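Local coordinates for hemolysin activator protein CdiB (Acinetobacter baumannii ACICU, PDB 6WIL) that probably secretes its partner toxin across the outer membrane as the transporter of a contact-dependent growth inhibition system of the TpsB (Omp85) kind, at residues G241-N244 and D250-S253; L181-A186 and S274-V279; I145-G150 and L155-G160; L174-E179 and Q328-V333; D15-E20 and T233-I238. One frame throughout, in Å; residues are numbered along the deposited sequence.

Contact 1 of 5, residues G241-N244 and D250-S253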
# COMPACT_ATOMS: atom_id res chain seq x y z
N GLY A 241 -15.50 -10.07 -5.49
CA GLY A 241 -15.00 -8.80 -5.96
C GLY A 241 -15.81 -8.31 -7.15
O GLY A 241 -15.90 -9.00 -8.17
N ILE A 242 -16.41 -7.13 -7.02
CA ILE A 242 -17.15 -6.50 -8.10
C ILE A 242 -16.33 -5.32 -8.61
O ILE A 242 -15.95 -4.44 -7.83
CB ILE A 242 -18.54 -6.05 -7.64
CG1 ILE A 242 -19.34 -7.27 -7.17
CG2 ILE A 242 -19.27 -5.33 -8.76
CD1 ILE A 242 -20.36 -6.95 -6.11
N ASN A 243 -16.08 -5.30 -9.92
CA ASN A 243 -15.16 -4.35 -10.54
C ASN A 243 -15.95 -3.28 -11.28
O ASN A 243 -16.73 -3.59 -12.18
CB ASN A 243 -14.22 -5.08 -11.49
CG ASN A 243 -13.11 -4.20 -12.00
OD1 ASN A 243 -13.21 -3.63 -13.08
ND2 ASN A 243 -12.04 -4.09 -11.22
N ASN A 244 -15.74 -2.02 -10.89
CA ASN A 244 -16.34 -0.85 -11.52
C ASN A 244 -17.87 -0.89 -11.51
O ASN A 244 -18.49 -0.60 -12.54
CB ASN A 244 -15.83 -0.71 -12.96
CG ASN A 244 -15.85 0.72 -13.46
OD1 ASN A 244 -15.70 1.67 -12.69
ND2 ASN A 244 -16.02 0.88 -14.77
N ASP A 250 -14.43 2.34 -9.41
CA ASP A 250 -14.62 1.89 -8.05
C ASP A 250 -14.49 0.37 -7.95
O ASP A 250 -14.58 -0.35 -8.95
CB ASP A 250 -15.98 2.33 -7.52
CG ASP A 250 -17.10 2.09 -8.53
OD1 ASP A 250 -16.83 2.16 -9.74
OD2 ASP A 250 -18.25 1.83 -8.10
N ILE A 251 -14.26 -0.10 -6.74
CA ILE A 251 -14.12 -1.53 -6.47
C ILE A 251 -14.91 -1.86 -5.21
O ILE A 251 -14.72 -1.22 -4.17
CB ILE A 251 -12.65 -1.95 -6.33
CG1 ILE A 251 -11.99 -1.98 -7.71
CG2 ILE A 251 -12.53 -3.31 -5.65
CD1 ILE A 251 -10.49 -1.98 -7.66
N LEU A 252 -15.79 -2.84 -5.31
CA LEU A 252 -16.60 -3.30 -4.19
C LEU A 252 -16.19 -4.73 -3.84
O LEU A 252 -16.18 -5.60 -4.72
CB LEU A 252 -18.09 -3.24 -4.53
CG LEU A 252 -19.07 -3.80 -3.49
CD1 LEU A 252 -19.10 -2.93 -2.24
CD2 LEU A 252 -20.46 -3.92 -4.09
N SER A 253 -15.85 -4.95 -2.58
CA SER A 253 -15.39 -6.25 -2.12
C SER A 253 -16.30 -6.74 -1.00
O SER A 253 -16.72 -5.97 -0.13
CB SER A 253 -13.94 -6.18 -1.63
OG SER A 253 -13.11 -5.59 -2.62

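Contact 2 of 5, residues L181-A186 and S274-V279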
# COMPACT_ATOMS: atom_id res chain seq x y z
N LEU A 181 -6.98 4.09 -13.44
CA LEU A 181 -7.70 3.36 -14.48
C LEU A 181 -7.37 1.87 -14.45
O LEU A 181 -8.18 1.05 -14.88
CB LEU A 181 -7.40 3.93 -15.86
CG LEU A 181 -7.86 5.36 -16.15
CD1 LEU A 181 -7.70 5.70 -17.63
CD2 LEU A 181 -9.29 5.57 -15.70
N LYS A 182 -6.18 1.51 -13.97
CA LYS A 182 -5.80 0.10 -13.93
C LYS A 182 -6.50 -0.67 -12.82
O LYS A 182 -6.34 -1.89 -12.75
CB LYS A 182 -4.28 -0.03 -13.77
CG LYS A 182 -3.53 0.14 -15.07
CD LYS A 182 -2.06 0.42 -14.82
CE LYS A 182 -1.38 -0.71 -14.06
NZ LYS A 182 -1.18 -1.92 -14.90
N ARG A 183 -7.27 -0.00 -11.97
CA ARG A 183 -8.10 -0.73 -11.01
C ARG A 183 -9.23 -1.48 -11.71
O ARG A 183 -9.62 -2.56 -11.27
CB ARG A 183 -8.66 0.22 -9.96
CG ARG A 183 -7.61 0.80 -9.04
CD ARG A 183 -8.22 1.73 -8.02
NE ARG A 183 -7.19 2.43 -7.26
CZ ARG A 183 -7.44 3.16 -6.17
NH1 ARG A 183 -8.68 3.27 -5.71
NH2 ARG A 183 -6.45 3.77 -5.55
N VAL A 184 -9.74 -0.93 -12.81
CA VAL A 184 -10.88 -1.51 -13.50
C VAL A 184 -10.60 -1.85 -14.96
O VAL A 184 -11.40 -2.57 -15.58
CB VAL A 184 -12.13 -0.60 -13.41
CG1 VAL A 184 -12.44 -0.27 -11.95
CG2 VAL A 184 -11.92 0.66 -14.21
N TYR A 185 -9.49 -1.37 -15.53
CA TYR A 185 -9.14 -1.66 -16.91
C TYR A 185 -7.75 -2.25 -17.01
O TYR A 185 -6.89 -2.01 -16.15
CB TYR A 185 -9.17 -0.41 -17.80
CG TYR A 185 -10.49 0.29 -17.92
CD1 TYR A 185 -11.53 -0.26 -18.68
CD2 TYR A 185 -10.70 1.52 -17.32
CE1 TYR A 185 -12.74 0.39 -18.79
CE2 TYR A 185 -11.91 2.18 -17.43
CZ TYR A 185 -12.92 1.61 -18.17
OH TYR A 185 -14.12 2.28 -18.28
N ALA A 186 -7.53 -3.02 -18.07
CA ALA A 186 -6.20 -3.21 -18.62
C ALA A 186 -5.92 -2.01 -19.52
O ALA A 186 -6.69 -1.74 -20.46
CB ALA A 186 -6.10 -4.52 -19.40
N SER A 274 -16.28 -3.75 1.57
CA SER A 274 -15.35 -2.66 1.34
C SER A 274 -15.68 -2.00 0.01
O SER A 274 -15.90 -2.68 -0.99
CB SER A 274 -13.90 -3.17 1.34
OG SER A 274 -12.99 -2.09 1.44
N TYR A 275 -15.72 -0.67 0.01
CA TYR A 275 -15.91 0.11 -1.20
C TYR A 275 -14.81 1.15 -1.31
O TYR A 275 -14.43 1.78 -0.31
CB TYR A 275 -17.28 0.79 -1.20
CG TYR A 275 -17.63 1.50 -2.49
CD1 TYR A 275 -17.79 0.79 -3.67
CD2 TYR A 275 -17.81 2.87 -2.52
CE1 TYR A 275 -18.13 1.42 -4.85
CE2 TYR A 275 -18.15 3.52 -3.70
CZ TYR A 275 -18.30 2.79 -4.86
OH TYR A 275 -18.63 3.44 -6.03
N GLN A 276 -14.29 1.33 -2.52
CA GLN A 276 -13.13 2.19 -2.74
C GLN A 276 -13.23 2.80 -4.13
O GLN A 276 -13.41 2.07 -5.11
CB GLN A 276 -11.83 1.39 -2.61
CG GLN A 276 -10.66 2.17 -2.05
CD GLN A 276 -9.39 1.35 -1.99
OE1 GLN A 276 -9.43 0.12 -2.09
NE2 GLN A 276 -8.26 2.02 -1.83
N LEU A 277 -13.10 4.12 -4.22
CA LEU A 277 -13.05 4.80 -5.50
C LEU A 277 -12.01 5.91 -5.45
O LEU A 277 -11.86 6.58 -4.42
CB LEU A 277 -14.41 5.38 -5.90
CG LEU A 277 -14.86 6.75 -5.37
CD1 LEU A 277 -16.11 7.20 -6.10
CD2 LEU A 277 -15.10 6.70 -3.87
N PRO A 278 -11.26 6.12 -6.54
CA PRO A 278 -10.26 7.19 -6.56
C PRO A 278 -10.81 8.48 -7.15
O PRO A 278 -11.70 8.49 -8.00
CB PRO A 278 -9.17 6.61 -7.47
CG PRO A 278 -9.95 5.81 -8.47
CD PRO A 278 -11.14 5.24 -7.72
N VAL A 279 -10.26 9.59 -6.67
CA VAL A 279 -10.50 10.91 -7.27
C VAL A 279 -9.16 11.59 -7.51
O VAL A 279 -8.68 12.36 -6.67
CB VAL A 279 -11.42 11.78 -6.40
CG1 VAL A 279 -11.87 13.01 -7.17
CG2 VAL A 279 -12.63 10.98 -5.92
O HOH W 1 -11.15 1.70 -6.93

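Contact 3 of 5, residues I145-G150 and L155-G160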
# COMPACT_ATOMS: atom_id res chain seq x y z
N ILE A 145 -7.57 13.71 -25.11
CA ILE A 145 -7.51 12.34 -24.61
C ILE A 145 -8.30 11.48 -25.59
O ILE A 145 -9.49 11.72 -25.82
CB ILE A 145 -8.06 12.23 -23.18
CG1 ILE A 145 -7.14 12.99 -22.22
CG2 ILE A 145 -8.18 10.77 -22.76
CD1 ILE A 145 -7.88 13.82 -21.20
N VAL A 146 -7.64 10.50 -26.19
CA VAL A 146 -8.23 9.68 -27.24
C VAL A 146 -8.41 8.27 -26.71
O VAL A 146 -7.44 7.59 -26.37
CB VAL A 146 -7.37 9.67 -28.52
CG1 VAL A 146 -7.90 8.65 -29.52
CG2 VAL A 146 -7.33 11.06 -29.14
N ILE A 147 -9.67 7.83 -26.63
CA ILE A 147 -9.99 6.47 -26.21
C ILE A 147 -10.10 5.64 -27.49
O ILE A 147 -11.18 5.49 -28.07
CB ILE A 147 -11.26 6.41 -25.37
CG1 ILE A 147 -11.26 7.53 -24.32
CG2 ILE A 147 -11.39 5.06 -24.69
CD1 ILE A 147 -10.09 7.48 -23.35
N GLN A 148 -8.96 5.11 -27.93
CA GLN A 148 -8.95 4.32 -29.16
C GLN A 148 -9.76 3.03 -29.00
O GLN A 148 -10.28 2.50 -29.99
CB GLN A 148 -7.51 4.00 -29.56
CG GLN A 148 -7.37 3.20 -30.85
CD GLN A 148 -5.93 2.92 -31.21
OE1 GLN A 148 -5.54 1.78 -31.46
NE2 GLN A 148 -5.12 3.98 -31.26
N GLU A 149 -9.89 2.53 -27.77
CA GLU A 149 -10.50 1.24 -27.54
C GLU A 149 -11.02 1.18 -26.11
O GLU A 149 -10.34 1.63 -25.18
CB GLU A 149 -9.49 0.12 -27.81
CG GLU A 149 -9.98 -1.28 -27.56
CD GLU A 149 -8.90 -2.31 -27.80
OE1 GLU A 149 -8.01 -2.05 -28.64
OE2 GLU A 149 -8.93 -3.38 -27.15
N GLY A 150 -12.21 0.62 -25.94
CA GLY A 150 -12.81 0.46 -24.64
C GLY A 150 -13.79 1.58 -24.31
O GLY A 150 -13.68 2.70 -24.81
N LEU A 155 -17.41 11.07 -16.99
CA LEU A 155 -17.22 11.24 -15.56
C LEU A 155 -16.04 10.42 -15.06
O LEU A 155 -15.24 10.88 -14.24
CB LEU A 155 -18.50 10.87 -14.81
CG LEU A 155 -18.47 10.94 -13.28
CD1 LEU A 155 -18.12 12.35 -12.81
CD2 LEU A 155 -19.81 10.50 -12.70
N GLN A 156 -15.91 9.18 -15.56
CA GLN A 156 -14.78 8.33 -15.18
C GLN A 156 -13.45 8.99 -15.49
O GLN A 156 -12.53 8.96 -14.66
CB GLN A 156 -14.88 6.99 -15.89
CG GLN A 156 -15.39 5.84 -15.04
CD GLN A 156 -15.53 4.56 -15.84
OE1 GLN A 156 -14.77 3.62 -15.65
NE2 GLN A 156 -16.51 4.54 -16.74
N LEU A 157 -13.31 9.59 -16.68
CA LEU A 157 -12.07 10.28 -17.01
C LEU A 157 -11.83 11.46 -16.09
O LEU A 157 -10.70 11.67 -15.63
CB LEU A 157 -12.10 10.74 -18.47
CG LEU A 157 -11.96 9.69 -19.55
CD1 LEU A 157 -12.15 10.33 -20.92
CD2 LEU A 157 -10.60 9.01 -19.47
N LYS A 158 -12.87 12.24 -15.80
CA LYS A 158 -12.70 13.42 -14.97
C LYS A 158 -12.26 13.05 -13.55
O LYS A 158 -11.41 13.73 -12.96
CB LYS A 158 -13.99 14.24 -14.93
CG LYS A 158 -14.04 15.24 -13.78
CD LYS A 158 -15.02 16.37 -14.03
CE LYS A 158 -15.00 17.35 -12.87
NZ LYS A 158 -15.88 18.53 -13.10
N THR A 159 -12.83 11.98 -12.99
CA THR A 159 -12.49 11.62 -11.61
C THR A 159 -11.22 10.78 -11.52
O THR A 159 -10.47 10.91 -10.56
CB THR A 159 -13.66 10.87 -10.96
OG1 THR A 159 -13.93 9.65 -11.67
CG2 THR A 159 -14.91 11.73 -10.94
N GLY A 160 -10.98 9.92 -12.51
CA GLY A 160 -9.78 9.10 -12.49
C GLY A 160 -8.51 9.84 -12.89
O GLY A 160 -7.42 9.51 -12.40

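Contact 4 of 5, residues L174-E179 and Q328-V333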
# COMPACT_ATOMS: atom_id res chain seq x y z
N LEU A 174 0.08 11.74 -15.24
CA LEU A 174 -0.21 10.62 -16.13
C LEU A 174 -0.15 9.30 -15.38
O LEU A 174 -1.02 8.44 -15.54
CB LEU A 174 0.78 10.60 -17.30
CG LEU A 174 0.85 11.83 -18.21
CD1 LEU A 174 1.67 11.51 -19.46
CD2 LEU A 174 -0.54 12.30 -18.59
N ASP A 175 0.88 9.12 -14.54
CA ASP A 175 1.03 7.87 -13.80
C ASP A 175 -0.09 7.69 -12.78
O ASP A 175 -0.59 6.58 -12.60
CB ASP A 175 2.39 7.82 -13.11
CG ASP A 175 3.53 7.52 -14.07
OD1 ASP A 175 3.26 7.24 -15.26
OD2 ASP A 175 4.70 7.56 -13.62
N GLN A 176 -0.47 8.77 -12.10
CA GLN A 176 -1.56 8.70 -11.14
C GLN A 176 -2.86 8.28 -11.82
O GLN A 176 -3.53 7.35 -11.38
CB GLN A 176 -1.73 10.04 -10.43
CG GLN A 176 -2.73 9.99 -9.30
CD GLN A 176 -2.30 9.04 -8.20
OE1 GLN A 176 -1.11 8.82 -7.98
NE2 GLN A 176 -3.28 8.46 -7.50
N GLY A 177 -3.21 8.98 -12.90
CA GLY A 177 -4.42 8.63 -13.63
C GLY A 177 -4.37 7.23 -14.22
O GLY A 177 -5.36 6.50 -14.21
N LEU A 178 -3.20 6.84 -14.74
CA LEU A 178 -3.04 5.48 -15.24
C LEU A 178 -3.28 4.44 -14.14
O LEU A 178 -3.91 3.41 -14.38
CB LEU A 178 -1.66 5.31 -15.85
CG LEU A 178 -1.25 3.95 -16.39
CD1 LEU A 178 -0.62 4.10 -17.76
CD2 LEU A 178 -0.26 3.32 -15.44
N GLU A 179 -2.78 4.71 -12.93
CA GLU A 179 -2.98 3.77 -11.83
C GLU A 179 -4.45 3.67 -11.44
O GLU A 179 -4.95 2.58 -11.15
CB GLU A 179 -2.13 4.17 -10.63
CG GLU A 179 -0.78 3.50 -10.57
CD GLU A 179 0.18 4.21 -9.63
OE1 GLU A 179 1.35 4.40 -10.00
OE2 GLU A 179 -0.26 4.59 -8.52
N GLN A 328 10.02 5.73 -8.96
CA GLN A 328 10.53 4.77 -7.98
C GLN A 328 9.92 4.92 -6.60
O GLN A 328 10.34 4.21 -5.67
CB GLN A 328 12.06 4.89 -7.88
CG GLN A 328 12.77 4.82 -9.21
CD GLN A 328 14.15 4.22 -9.11
OE1 GLN A 328 14.32 3.00 -9.19
NE2 GLN A 328 15.15 5.08 -8.92
N HIS A 329 8.93 5.80 -6.41
CA HIS A 329 8.36 5.93 -5.08
C HIS A 329 6.95 6.50 -5.17
O HIS A 329 6.57 7.14 -6.15
CB HIS A 329 9.23 6.81 -4.18
CG HIS A 329 8.90 8.27 -4.23
ND1 HIS A 329 9.36 9.11 -5.22
CD2 HIS A 329 8.16 9.04 -3.40
CE1 HIS A 329 8.91 10.33 -5.00
NE2 HIS A 329 8.18 10.32 -3.90
N LYS A 330 6.17 6.24 -4.12
CA LYS A 330 4.82 6.76 -3.97
C LYS A 330 4.55 7.00 -2.49
O LYS A 330 4.72 6.08 -1.69
CB LYS A 330 3.79 5.80 -4.57
CG LYS A 330 2.36 6.30 -4.55
CD LYS A 330 1.50 5.45 -5.48
CE LYS A 330 0.02 5.70 -5.24
NZ LYS A 330 -0.83 4.94 -6.20
N THR A 331 4.16 8.22 -2.14
CA THR A 331 3.94 8.62 -0.76
C THR A 331 2.56 9.25 -0.62
O THR A 331 2.15 10.06 -1.46
CB THR A 331 5.01 9.62 -0.28
OG1 THR A 331 6.31 9.05 -0.44
CG2 THR A 331 4.79 9.98 1.19
N SER A 332 1.85 8.90 0.45
CA SER A 332 0.52 9.44 0.66
C SER A 332 0.25 9.60 2.15
O SER A 332 0.82 8.88 2.98
CB SER A 332 -0.55 8.55 0.01
OG SER A 332 -0.29 7.18 0.24
N VAL A 333 -0.60 10.56 2.48
CA VAL A 333 -1.10 10.75 3.83
C VAL A 333 -2.57 10.34 3.84
O VAL A 333 -3.28 10.48 2.84
CB VAL A 333 -0.94 12.21 4.32
CG1 VAL A 333 0.54 12.56 4.44
CG2 VAL A 333 -1.64 13.18 3.38

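Contact 5 of 5, residues D15-E20 and T233-I238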
# COMPACT_ATOMS: atom_id res chain seq x y z
N ASP A 15 -9.45 -9.72 14.44
CA ASP A 15 -8.82 -8.45 14.07
C ASP A 15 -7.58 -8.68 13.22
O ASP A 15 -7.36 -7.97 12.23
CB ASP A 15 -8.47 -7.65 15.33
CG ASP A 15 -9.68 -7.05 16.00
OD1 ASP A 15 -10.82 -7.37 15.58
OD2 ASP A 15 -9.51 -6.25 16.95
N GLN A 16 -6.75 -9.66 13.59
CA GLN A 16 -5.58 -9.98 12.78
C GLN A 16 -5.99 -10.43 11.38
O GLN A 16 -5.40 -10.01 10.38
CB GLN A 16 -4.73 -11.06 13.46
CG GLN A 16 -4.13 -10.64 14.80
CD GLN A 16 -3.19 -11.70 15.37
OE1 GLN A 16 -3.34 -12.89 15.10
NE2 GLN A 16 -2.22 -11.25 16.15
N ARG A 17 -7.01 -11.29 11.30
CA ARG A 17 -7.50 -11.73 10.00
C ARG A 17 -8.08 -10.56 9.21
O ARG A 17 -7.91 -10.47 7.99
CB ARG A 17 -8.56 -12.82 10.17
CG ARG A 17 -9.00 -13.47 8.87
CD ARG A 17 -10.31 -14.23 9.03
NE ARG A 17 -11.47 -13.34 8.99
CZ ARG A 17 -12.05 -12.93 7.87
NH1 ARG A 17 -11.59 -13.32 6.69
NH2 ARG A 17 -13.10 -12.12 7.92
N LEU A 18 -8.77 -9.64 9.90
CA LEU A 18 -9.31 -8.46 9.23
C LEU A 18 -8.20 -7.59 8.66
O LEU A 18 -8.30 -7.10 7.53
CB LEU A 18 -10.16 -7.64 10.20
CG LEU A 18 -11.68 -7.74 10.07
CD1 LEU A 18 -12.35 -6.67 10.90
CD2 LEU A 18 -12.09 -7.63 8.60
N LYS A 19 -7.13 -7.39 9.42
CA LYS A 19 -6.02 -6.58 8.93
C LYS A 19 -5.34 -7.24 7.74
O LYS A 19 -4.97 -6.57 6.77
CB LYS A 19 -5.02 -6.30 10.05
CG LYS A 19 -5.45 -5.18 11.00
CD LYS A 19 -4.39 -4.09 11.06
CE LYS A 19 -4.86 -2.85 11.80
NZ LYS A 19 -4.98 -3.06 13.27
N GLU A 20 -5.16 -8.57 7.80
CA GLU A 20 -4.57 -9.28 6.67
C GLU A 20 -5.45 -9.17 5.43
O GLU A 20 -4.94 -9.01 4.31
CB GLU A 20 -4.32 -10.74 7.04
CG GLU A 20 -3.48 -11.50 6.03
CD GLU A 20 -2.75 -12.68 6.66
OE1 GLU A 20 -3.18 -13.84 6.44
OE2 GLU A 20 -1.76 -12.45 7.38
N THR A 233 -8.29 -25.52 13.86
CA THR A 233 -9.33 -24.60 13.42
C THR A 233 -9.61 -24.82 11.94
O THR A 233 -8.69 -25.05 11.16
CB THR A 233 -8.93 -23.14 13.67
OG1 THR A 233 -8.38 -23.00 14.98
CG2 THR A 233 -10.14 -22.22 13.53
N TYR A 234 -10.88 -24.73 11.56
CA TYR A 234 -11.32 -24.98 10.19
C TYR A 234 -12.10 -23.76 9.70
O TYR A 234 -13.13 -23.41 10.27
CB TYR A 234 -12.17 -26.25 10.10
CG TYR A 234 -11.49 -27.46 10.71
CD1 TYR A 234 -11.50 -27.67 12.09
CD2 TYR A 234 -10.83 -28.39 9.92
CE1 TYR A 234 -10.88 -28.77 12.66
CE2 TYR A 234 -10.20 -29.50 10.48
CZ TYR A 234 -10.23 -29.68 11.85
OH TYR A 234 -9.62 -30.77 12.42
N MSE A 235 -11.60 -23.13 8.64
CA MSE A 235 -12.17 -21.89 8.13
C MSE A 235 -12.73 -22.03 6.72
O MSE A 235 -12.21 -22.78 5.91
CB MSE A 235 -11.12 -20.78 8.14
CG MSE A 235 -11.20 -19.84 9.33
SE MSE A 235 -9.74 -18.55 9.31
CE MSE A 235 -9.86 -18.01 7.45
N GLY A 236 -13.79 -21.28 6.45
CA GLY A 236 -14.34 -21.19 5.11
C GLY A 236 -14.61 -19.75 4.74
O GLY A 236 -15.25 -19.01 5.50
N ASN A 237 -14.13 -19.33 3.57
CA ASN A 237 -14.26 -17.95 3.13
C ASN A 237 -14.91 -17.90 1.76
O ASN A 237 -14.56 -18.68 0.87
CB ASN A 237 -12.90 -17.24 3.08
CG ASN A 237 -12.68 -16.29 4.24
OD1 ASN A 237 -13.02 -15.11 4.16
ND2 ASN A 237 -12.12 -16.81 5.33
N ILE A 238 -15.86 -16.98 1.60
CA ILE A 238 -16.45 -16.66 0.31
C ILE A 238 -16.14 -15.19 0.04
O ILE A 238 -16.65 -14.31 0.74
CB ILE A 238 -17.96 -16.92 0.28
CG1 ILE A 238 -18.26 -18.38 0.62
CG2 ILE A 238 -18.53 -16.55 -1.09
CD1 ILE A 238 -19.73 -18.65 0.90

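Contact 1 of 5, residues G241-N244 and D250-S253
Asp-250 OD2, close to Asn-244 across the turn, accepts two hydrogen bonds, from Tyr-275 OH and from Phe-246 N. OD1 of the same residue accepts from Leu-248 N, so three donors grip the Asp-250 carboxylate. With chi1 at 45° the group sits between the backbone N and carbonyl, turned back over the turn. Asn-244 OD1 lies 3.2 Å from Asp-250 OD1. Both are acceptors, so this is not a bond, and the two flat groups are steeply inclined at 75°. The Asn-244 amide nitrogen instead approaches the side-chain amide of Gln-156.

The backbones are joined by three bonds. Ile-242 N donates to Leu-252 O over 2.8 Å, nearly straight at 172°. Leu-252 N answers to Ile-242 O at 3.0 Å. The two residues therefore form an antiparallel hydrogen-bonded pair. Gly-241 with Ser-253 and Asn-243 with Ile-251 are the non-hydrogen-bonded pairs that flank it. A third bond closes the end of the hairpin: Asn-244 N reaches Asp-250 O at 2.8 Å, more bent than the other two.

On the face of Ile-242 and Leu-252 the two side chains run side by side in the same direction. Their ends meet where Ile-242 CD1 touches Leu-252 CD2 at 3.6 Å. On the other face Asn-243 ND2 passes 4.1 Å from Ile-251 CG1. That nitrogen is bound by Arg-183 O, which ties the hairpin to the POTRA region. Such a short, tightly bonded turn between neighbouring strands is typical of the periplasmic end of an outer-membrane beta barrel.

Contact 2 of 5, residues L181-A186 and S274-V279
Arg-183 and Pro-278 lie alongside each other, their side chains running antiparallel, where the POTRA region meets the rim of the 16-stranded barrel. Arg-183 lies between helix 171-181 and strand 185-193. Pro-278 is near the end of barrel strand 266-279. The straight arginine chain carries the guanidinium across to the strand. Pro-278 CB sits over one face of that group, 3.8 Å above its plane and nearer its margin than its centre. The nearest proline atom is CD, 3.7 Å from Arg-183 NH1.

Gln-276 reaches the same place from the strand. Its side chain is stretched out from CG, and its NE2 stops 4.1 Å from Arg-183 NH1. Both are donor groups, and an acidic residue serves them both. Asp-283 OD2 takes a salt bridge from Arg-183 NH2 and a hydrogen bond from Gln-276 NE2. That glutamine nitrogen also reaches Gln-26 OE1, near the end of helix 8-27. The shared carboxylate probably helps hold the guanidinium in its rotation.

One water bridges the two segments. It lies at the guanidinium edge, in plane, accepts from Arg-183 NH1 at 3.2 Å, and donates to Gln-276 O at 2.9 Å.

Contact 3 of 5, residues I145-G150 and L155-G160
Flat groups play no part between Leu-157 and its partners Ile-145 and Ile-147, so there is no face or edge to assign. The contact is made by branched aliphatic ends. It lies in the second POTRA domain, whose chain order is strand, helix, helix, strand, strand. The later part of strand 132-149 is the first of these strands and helix 154-160 the first helix. The short connection between them brings the helix back against the sheet.

Leu-157 points from the helix toward the strand, and both of its methyls face both isoleucines. The closest pair is Leu-157 CD2 and Ile-147 CD1, at 4.2 Å. Leu-157 CD1 is 4.4 Å from Ile-145 CG2. Ile-145 and Ile-147 are two apart in the strand, so both project from the same side of it toward the helix. In Ile-147 the second torsion (chi2 -59°) folds the delta methyl back beside CA instead of letting it run straight out. The distances are loose for methyl contacts and the surface buried is small. Ile-152, in the connecting loop, touches both Ile-147 and Leu-157. Leu-209 of strand 204-213 also packs on Ile-147.

The helix carries its own bonds. Leu-155 O accepts twice from one residue of the next turn: from Thr-159 N at 2.9 Å and from Thr-159 OG1 at 3.1 Å, the hydroxyl lying 31° out of the carbonyl plane.

Contact 4 of 5, residues L174-E179 and Q328-V333
Lys-330 NZ and Glu-179 OE2 form a salt bridge across the two segments. The modelled separation of NZ and OE2 is 2.4 Å, very short for such a pair, so the exact length is doubtful. The two side chains approach each other, one from the helix and one from the strand. Lys-330 is straight along its whole length, with CG anti to the backbone N (chi1 -176°). This carries the ammonium group from the strand to the helix. Glu-179 stretches out from CG, and its carboxylate meets the lysine end. The ammonium has a second acceptor in Gln-31 OE1, which lies after helix 8-27.

The pair joins helix 171-181, the second helix of a POTRA domain, to strand 329-346 of the outer-membrane barrel. The contact is buried, and the polar ends here find partners in neighbouring side chains and backbone atoms. Glu-179 OE1 accepts from Arg-325 NH2 in a further salt bridge and from Gln-32 N. The carboxylate thus receives two cationic groups, one on each oxygen, which would probably keep it ionised.

Gln-176, one turn earlier in the helix, lies beside this cluster. Its CG is anti to the backbone N, but a bend at the next torsion (chi2 63°) swings the amide toward the strand. Its OE1 stays 4.3 Å from Lys-330 NZ, too far for a bond. That oxygen accepts from Arg-325 NH1 instead. Arg-325 therefore reaches both Gln-176 and Glu-179. The amide nitrogen, Gln-176 NE2, gives its bond to the backbone oxygen of Gly-280.

Contact 5 of 5, residues D15-E20 and T233-I238
This is a thin contact between side chains of helix 8-27 and barrel strand 232-243, carried on the helix by Arg-17 alone. Arg-17 leaves the helix with CG anti to the backbone N and bends at chi3 (80°), which turns its guanidinium along the strand. Arg-17 CD rests 4.1 Å from CE of Met-235, a selenomethionine. The end of Met-235 is itself bent at chi3 (47°), and the two side chains pass at a slant.

Helix 8-27 lies within the barrel, as the N-terminal plug helix does in TpsB transporters. Met-235 and Asn-237 are two apart on the strand and both point toward the helix. Tyr-461 also touches Arg-17. It belongs to the long loop between strands 432-444 and 476-487, the loop that bears the VRGF motif of the Omp85 superfamily.

Asn-237 and Arg-17 overlap with their ends pointing opposite ways, the guanidinium and amide planes 42° apart. Arg-17 NH1 is 3.4 Å from Asn-237 OD1 and approaches obliquely. That oxygen has a hydrogen bond from Asn-255 ND2 on the neighbouring strand 251-261. The other terminal nitrogen, Arg-17 NH2, makes a weak bond to Ser-270 OG.

Overall arrangement
From the N terminus, helix 8-27 opens contact 5. Contact 3 then opens and closes within the POTRA region, inside the loop that contact 5 will close. Helix 171-181 opens contact 4, and the residues just after it open contact 2. Strand 232-243 closes contact 5, so contact 5 crosses contacts 2 and 4. Contact 1 follows on the same strand and joins neighbouring strands in a hairpin. It is nested within contact 2, which closes on strand 266-279. Contact 2 is nested within contact 4, which closes last, on strand 329-346. Contacts 2 and 4 tie POTRA to barrel, and contact 5 ties the plug helix to the barrel wall.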